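Vlm2 (Streptomyces tsusimaensis, PDB 6ECB) is a non-ribosomal peptide synthetase of valinomycin biosynthesis, here its C-terminal thioesterase domain, which probably releases the depsipeptide product from the assembly line. Local coordinates at residues Y54-E66 and V282-L295. Numbering follows the deposited sequence.
Sequences YIELARHLKGFGE and VSEVAQLLDRHCGL
A helix-to-helix packing that continues into hydrogen bonds from the loop after helix 55-60 to the D290 carboxylate joins H60, L61 and G63 to A286 and D290, on one flank of the central sheet of the thioesterase domain. Helix 55-60 and residues 282-293 of the C-terminal helix (281-293) cross at -55°, their axes 8.7 Å apart. L57 is the knob, set in a hole made by V282, V285, A286 and L289; its CG lies anti to the backbone N (chi1 176°), which carries CD1 over A286, while V282 CG2 presses on L57 CA. H60 bears on the start of that helix: V282 CG1 sits over one ring face, 4.1 Å from the H60 ring centroid, and H60 CB meets A286 CB at 3.6 Å. The bond from H60 ND1 to E56 O, in the ring plane, fixes the rotation of the imidazole.

This is the alpha/beta-hydrolase arrangement, in which the first helix after strand 40-44 and the last helix of the domain share a side of the sheet; L57, L61 and F64 reach that strand at F43 and I41, and L289 and C293 touch F240 of strand 237-241.

Beyond H60 the chain leaves the helix and is gripped by D290. K62 N gives a hydrogen bond of 2.9 Å to the syn lone pair of D290 OD2, and G63 N a weak, bent one (144°) to D290 OD1. A water links D290 OD2 to H60 O and K62 NZ, so the lysine, not in direct salt-bridge contact, may still partly balance the carboxylate charge. F64 turns its edge to D290 OD1 and receives G294 CA over one face, 4.0 Å from the F64 centroid. L295 N then closes a nearly straight 2.8 Å bond to G63 O.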
loop_
_atom_site.group_PDB
_atom_site.type_symbol
_atom_site.label_atom_id
_atom_site.label_comp_id
_atom_site.label_asym_id
_atom_site.label_seq_id
_atom_site.Cartn_x
_atom_site.Cartn_y
_atom_site.Cartn_z
ATOM N N TYR A 54 -1.695 3.820 4.844
ATOM C CA TYR A 54 -1.296 2.889 5.898
ATOM C C TYR A 54 -1.224 3.525 7.280
ATOM O O TYR A 54 -0.928 2.821 8.257
ATOM C CB TYR A 54 0.065 2.293 5.581
ATOM C CG TYR A 54 0.135 1.543 4.277
ATOM C CD1 TYR A 54 -0.540 0.342 4.095
ATOM C CD2 TYR A 54 0.915 2.018 3.242
ATOM C CE1 TYR A 54 -0.442 -0.368 2.910
ATOM C CE2 TYR A 54 1.009 1.314 2.037
ATOM C CZ TYR A 54 0.317 0.135 1.885
ATOM O OH TYR A 54 0.407 -0.603 0.710
ATOM N N ILE A 55 -1.465 4.835 7.396
ATOM C CA ILE A 55 -1.237 5.507 8.669
ATOM C C ILE A 55 -2.172 4.967 9.734
ATOM O O ILE A 55 -1.759 4.721 10.872
ATOM C CB ILE A 55 -1.369 7.032 8.513
ATOM C CG1 ILE A 55 -0.148 7.560 7.750
ATOM C CG2 ILE A 55 -1.495 7.709 9.872
ATOM C CD1 ILE A 55 -0.357 8.977 7.227
ATOM N N GLU A 56 -3.450 4.790 9.398
ATOM C CA GLU A 56 -4.389 4.319 10.409
ATOM C C GLU A 56 -4.044 2.905 10.859
ATOM O O GLU A 56 -4.078 2.610 12.065
ATOM C CB GLU A 56 -5.821 4.374 9.887
ATOM C CG GLU A 56 -6.439 5.747 9.874
ATOM C CD GLU A 56 -6.343 6.482 11.238
ATOM O OE1 GLU A 56 -6.742 5.916 12.285
ATOM O OE2 GLU A 56 -5.838 7.631 11.243
ATOM N N LEU A 57 -3.672 2.032 9.921
ATOM C CA LEU A 57 -3.261 0.685 10.279
ATOM C C LEU A 57 -2.063 0.738 11.208
ATOM O O LEU A 57 -2.043 0.096 12.266
ATOM C CB LEU A 57 -2.935 -0.122 9.016
ATOM C CG LEU A 57 -2.405 -1.527 9.263
ATOM C CD1 LEU A 57 -3.386 -2.406 10.021
ATOM C CD2 LEU A 57 -2.010 -2.187 7.936
ATOM N N ALA A 58 -1.071 1.536 10.843
ATOM C CA ALA A 58 0.137 1.632 11.654
ATOM C C ALA A 58 -0.176 2.113 13.059
ATOM O O ALA A 58 0.439 1.645 14.025
ATOM C CB ALA A 58 1.142 2.566 10.990
ATOM N N ARG A 59 -1.153 3.030 13.207
ATOM C CA ARG A 59 -1.484 3.535 14.526
ATOM C C ARG A 59 -2.191 2.496 15.382
ATOM O O ARG A 59 -2.183 2.627 16.609
ATOM C CB ARG A 59 -2.370 4.786 14.430
ATOM C CG ARG A 59 -1.632 6.026 13.954
ATOM C CD ARG A 59 -2.290 7.264 14.567
ATOM N NE ARG A 59 -3.706 7.280 14.236
ATOM C CZ ARG A 59 -4.633 7.987 14.868
ATOM N NH1 ARG A 59 -5.889 7.912 14.459
ATOM N NH2 ARG A 59 -4.319 8.771 15.895
ATOM N N HIS A 60 -2.834 1.507 14.767
ATOM C CA HIS A 60 -3.586 0.515 15.520
ATOM C C HIS A 60 -2.768 -0.726 15.873
ATOM O O HIS A 60 -3.133 -1.447 16.820
ATOM C CB HIS A 60 -4.822 0.084 14.724
ATOM C CG HIS A 60 -5.952 1.073 14.788
ATOM N ND1 HIS A 60 -6.009 2.189 13.986
ATOM C CD2 HIS A 60 -7.069 1.100 15.547
ATOM C CE1 HIS A 60 -7.114 2.868 14.250
ATOM N NE2 HIS A 60 -7.776 2.227 15.192
ATOM N N LEU A 61 -1.676 -0.975 15.164
ATOM C CA LEU A 61 -0.849 -2.140 15.453
ATOM C C LEU A 61 -0.187 -2.012 16.808
ATOM O O LEU A 61 0.346 -0.958 17.169
ATOM C CB LEU A 61 0.223 -2.296 14.372
ATOM C CG LEU A 61 -0.311 -2.666 13.005
ATOM C CD1 LEU A 61 0.799 -2.474 11.937
ATOM C CD2 LEU A 61 -0.845 -4.089 12.950
ATOM N N LYS A 62 -0.224 -3.102 17.562
ATOM C CA LYS A 62 0.394 -3.155 18.872
ATOM C C LYS A 62 1.538 -4.146 18.959
ATOM O O LYS A 62 2.297 -4.101 19.934
ATOM C CB LYS A 62 -0.657 -3.515 19.929
ATOM C CG LYS A 62 -1.743 -2.452 20.039
ATOM C CD LYS A 62 -2.657 -2.651 21.252
ATOM C CE LYS A 62 -4.134 -2.563 20.874
ATOM N NZ LYS A 62 -4.583 -3.731 20.038
ATOM N N GLY A 63 1.677 -5.035 17.990
ATOM C CA GLY A 63 2.628 -6.123 18.097
ATOM C C GLY A 63 3.880 -5.936 17.269
ATOM O O GLY A 63 4.632 -6.899 17.058
ATOM N N PHE A 64 4.125 -4.713 16.796
ATOM C CA PHE A 64 5.232 -4.456 15.890
ATOM C C PHE A 64 6.105 -3.343 16.442
ATOM O O PHE A 64 5.661 -2.500 17.231
ATOM C CB PHE A 64 4.719 -4.107 14.486
ATOM C CG PHE A 64 4.035 -5.249 13.821
ATOM C CD1 PHE A 64 2.709 -5.545 14.098
ATOM C CD2 PHE A 64 4.723 -6.060 12.951
ATOM C CE1 PHE A 64 2.082 -6.633 13.500
ATOM C CE2 PHE A 64 4.109 -7.139 12.347
ATOM C CZ PHE A 64 2.791 -7.428 12.606
ATOM N N GLY A 65 7.365 -3.366 16.036
ATOM C CA GLY A 65 8.304 -2.357 16.455
ATOM C C GLY A 65 8.271 -1.168 15.513
ATOM O O GLY A 65 7.477 -0.235 15.684
ATOM N N GLU A 66 9.140 -1.183 14.516
ATOM C CA GLU A 66 9.260 -0.070 13.583
ATOM C C GLU A 66 8.405 -0.345 12.360
ATOM O O GLU A 66 8.606 -1.356 11.678
ATOM C CB GLU A 66 10.711 0.099 13.156
ATOM C CG GLU A 66 11.641 0.432 14.304
ATOM C CD GLU A 66 13.042 0.744 13.826
ATOM O OE1 GLU A 66 13.315 0.594 12.612
ATOM O OE2 GLU A 66 13.865 1.141 14.666
ATOM N N VAL A 282 -10.231 -1.296 10.421
ATOM C CA VAL A 282 -8.768 -1.371 10.467
ATOM C C VAL A 282 -8.302 -1.822 11.846
ATOM O O VAL A 282 -7.235 -2.440 11.974
ATOM C CB VAL A 282 -8.128 -0.032 10.042
ATOM C CG1 VAL A 282 -8.362 1.069 11.073
ATOM C CG2 VAL A 282 -6.619 -0.218 9.737
ATOM N N SER A 283 -9.071 -1.532 12.903
ATOM C CA SER A 283 -8.657 -2.006 14.217
ATOM C C SER A 283 -8.656 -3.527 14.284
ATOM O O SER A 283 -7.807 -4.126 14.957
ATOM C CB SER A 283 -9.554 -1.433 15.328
ATOM O OG SER A 283 -10.893 -1.877 15.209
ATOM N N GLU A 284 -9.622 -4.177 13.623
ATOM C CA GLU A 284 -9.657 -5.633 13.627
ATOM C C GLU A 284 -8.603 -6.208 12.689
ATOM O O GLU A 284 -8.008 -7.256 12.985
ATOM C CB GLU A 284 -11.047 -6.132 13.233
ATOM C CG GLU A 284 -11.260 -7.599 13.568
ATOM C CD GLU A 284 -12.722 -8.012 13.492
ATOM O OE1 GLU A 284 -13.604 -7.126 13.600
ATOM O OE2 GLU A 284 -12.985 -9.221 13.321
ATOM N N VAL A 285 -8.363 -5.543 11.557
ATOM C CA VAL A 285 -7.261 -5.925 10.683
ATOM C C VAL A 285 -5.950 -5.893 11.454
ATOM O O VAL A 285 -5.149 -6.832 11.395
ATOM C CB VAL A 285 -7.196 -4.996 9.464
ATOM C CG1 VAL A 285 -5.976 -5.303 8.614
ATOM C CG2 VAL A 285 -8.477 -5.103 8.645
ATOM N N ALA A 286 -5.723 -4.811 12.204
ATOM C CA ALA A 286 -4.509 -4.680 13.005
ATOM C C ALA A 286 -4.398 -5.794 14.039
ATOM O O ALA A 286 -3.316 -6.360 14.236
ATOM C CB ALA A 286 -4.484 -3.304 13.708
ATOM N N GLN A 287 -5.501 -6.109 14.732
ATOM C CA GLN A 287 -5.489 -7.175 15.729
ATOM C C GLN A 287 -5.076 -8.498 15.103
ATOM O O GLN A 287 -4.335 -9.280 15.713
ATOM C CB GLN A 287 -6.874 -7.281 16.376
ATOM C CG GLN A 287 -7.058 -8.415 17.344
ATOM C CD GLN A 287 -8.382 -8.300 18.107
ATOM O OE1 GLN A 287 -8.700 -7.241 18.671
ATOM N NE2 GLN A 287 -9.162 -9.382 18.112
ATOM N N LEU A 288 -5.546 -8.764 13.880
ATOM C CA LEU A 288 -5.220 -10.015 13.203
ATOM C C LEU A 288 -3.778 -10.031 12.699
ATOM O O LEU A 288 -3.115 -11.082 12.750
ATOM C CB LEU A 288 -6.217 -10.245 12.063
ATOM C CG LEU A 288 -7.595 -10.661 12.581
ATOM C CD1 LEU A 288 -8.682 -10.497 11.531
ATOM C CD2 LEU A 288 -7.557 -12.085 13.067
ATOM N N LEU A 289 -3.272 -8.903 12.190
ATOM C CA LEU A 289 -1.845 -8.837 11.857
ATOM C C LEU A 289 -0.999 -9.051 13.099
ATOM O O LEU A 289 0.015 -9.763 13.064
ATOM C CB LEU A 289 -1.468 -7.490 11.235
ATOM C CG LEU A 289 -1.310 -7.384 9.738
ATOM C CD1 LEU A 289 -2.658 -7.618 9.092
ATOM C CD2 LEU A 289 -0.760 -6.002 9.365
ATOM N N ASP A 290 -1.395 -8.431 14.209
ATOM C CA ASP A 290 -0.675 -8.639 15.459
ATOM C C ASP A 290 -0.658 -10.114 15.825
ATOM O O ASP A 290 0.385 -10.667 16.197
ATOM C CB ASP A 290 -1.318 -7.854 16.599
ATOM C CG ASP A 290 -0.983 -6.376 16.597
ATOM O OD1 ASP A 290 -0.020 -5.942 15.947
ATOM O OD2 ASP A 290 -1.714 -5.631 17.314
ATOM N N ARG A 291 -1.819 -10.764 15.743
ATOM C CA ARG A 291 -1.930 -12.153 16.186
ATOM C C ARG A 291 -1.121 -13.087 15.301
ATOM O O ARG A 291 -0.462 -14.009 15.804
ATOM C CB ARG A 291 -3.396 -12.586 16.181
ATOM C CG ARG A 291 -3.618 -14.053 16.558
ATOM C CD ARG A 291 -5.103 -14.431 16.457
ATOM N NE ARG A 291 -5.967 -13.385 17.012
ATOM C CZ ARG A 291 -7.278 -13.302 16.803
ATOM N NH1 ARG A 291 -7.897 -14.209 16.052
ATOM N NH2 ARG A 291 -7.971 -12.307 17.343
ATOM N N HIS A 292 -1.199 -12.896 13.982
ATOM C CA HIS A 292 -0.594 -13.824 13.043
ATOM C C HIS A 292 0.859 -13.519 12.734
ATOM O O HIS A 292 1.616 -14.454 12.434
ATOM C CB HIS A 292 -1.397 -13.853 11.745
ATOM C CG HIS A 292 -2.701 -14.555 11.883
ATOM N ND1 HIS A 292 -2.828 -15.921 11.738
ATOM C CD2 HIS A 292 -3.937 -14.087 12.166
ATOM C CE1 HIS A 292 -4.090 -16.261 11.924
ATOM N NE2 HIS A 292 -4.784 -15.169 12.186
ATOM N N CYS A 293 1.271 -12.253 12.807
ATOM C CA CYS A 293 2.594 -11.840 12.364
ATOM C C CYS A 293 3.403 -11.084 13.395
ATOM O O CYS A 293 4.624 -10.995 13.238
ATOM C CB CYS A 293 2.489 -10.969 11.109
ATOM S SG CYS A 293 1.805 -11.876 9.694
ATOM N N GLY A 294 2.781 -10.508 14.419
ATOM C CA GLY A 294 3.480 -9.675 15.369
ATOM C C GLY A 294 3.919 -10.434 16.605
ATOM O O GLY A 294 3.855 -11.662 16.690
ATOM N N LEU A 295 4.366 -9.676 17.570
ATOM C CA LEU A 295 4.817 -10.231 18.833
ATOM C C LEU A 295 3.599 -10.528 19.697
ATOM O O LEU A 295 2.739 -9.656 19.861
ATOM C CB LEU A 295 5.730 -9.225 19.519
ATOM C CG LEU A 295 6.543 -9.601 20.745
ATOM C CD1 LEU A 295 7.550 -10.661 20.397
ATOM C CD2 LEU A 295 7.228 -8.348 21.237
HETATM O O HOH W 1 -3.949 -4.098 17.179
#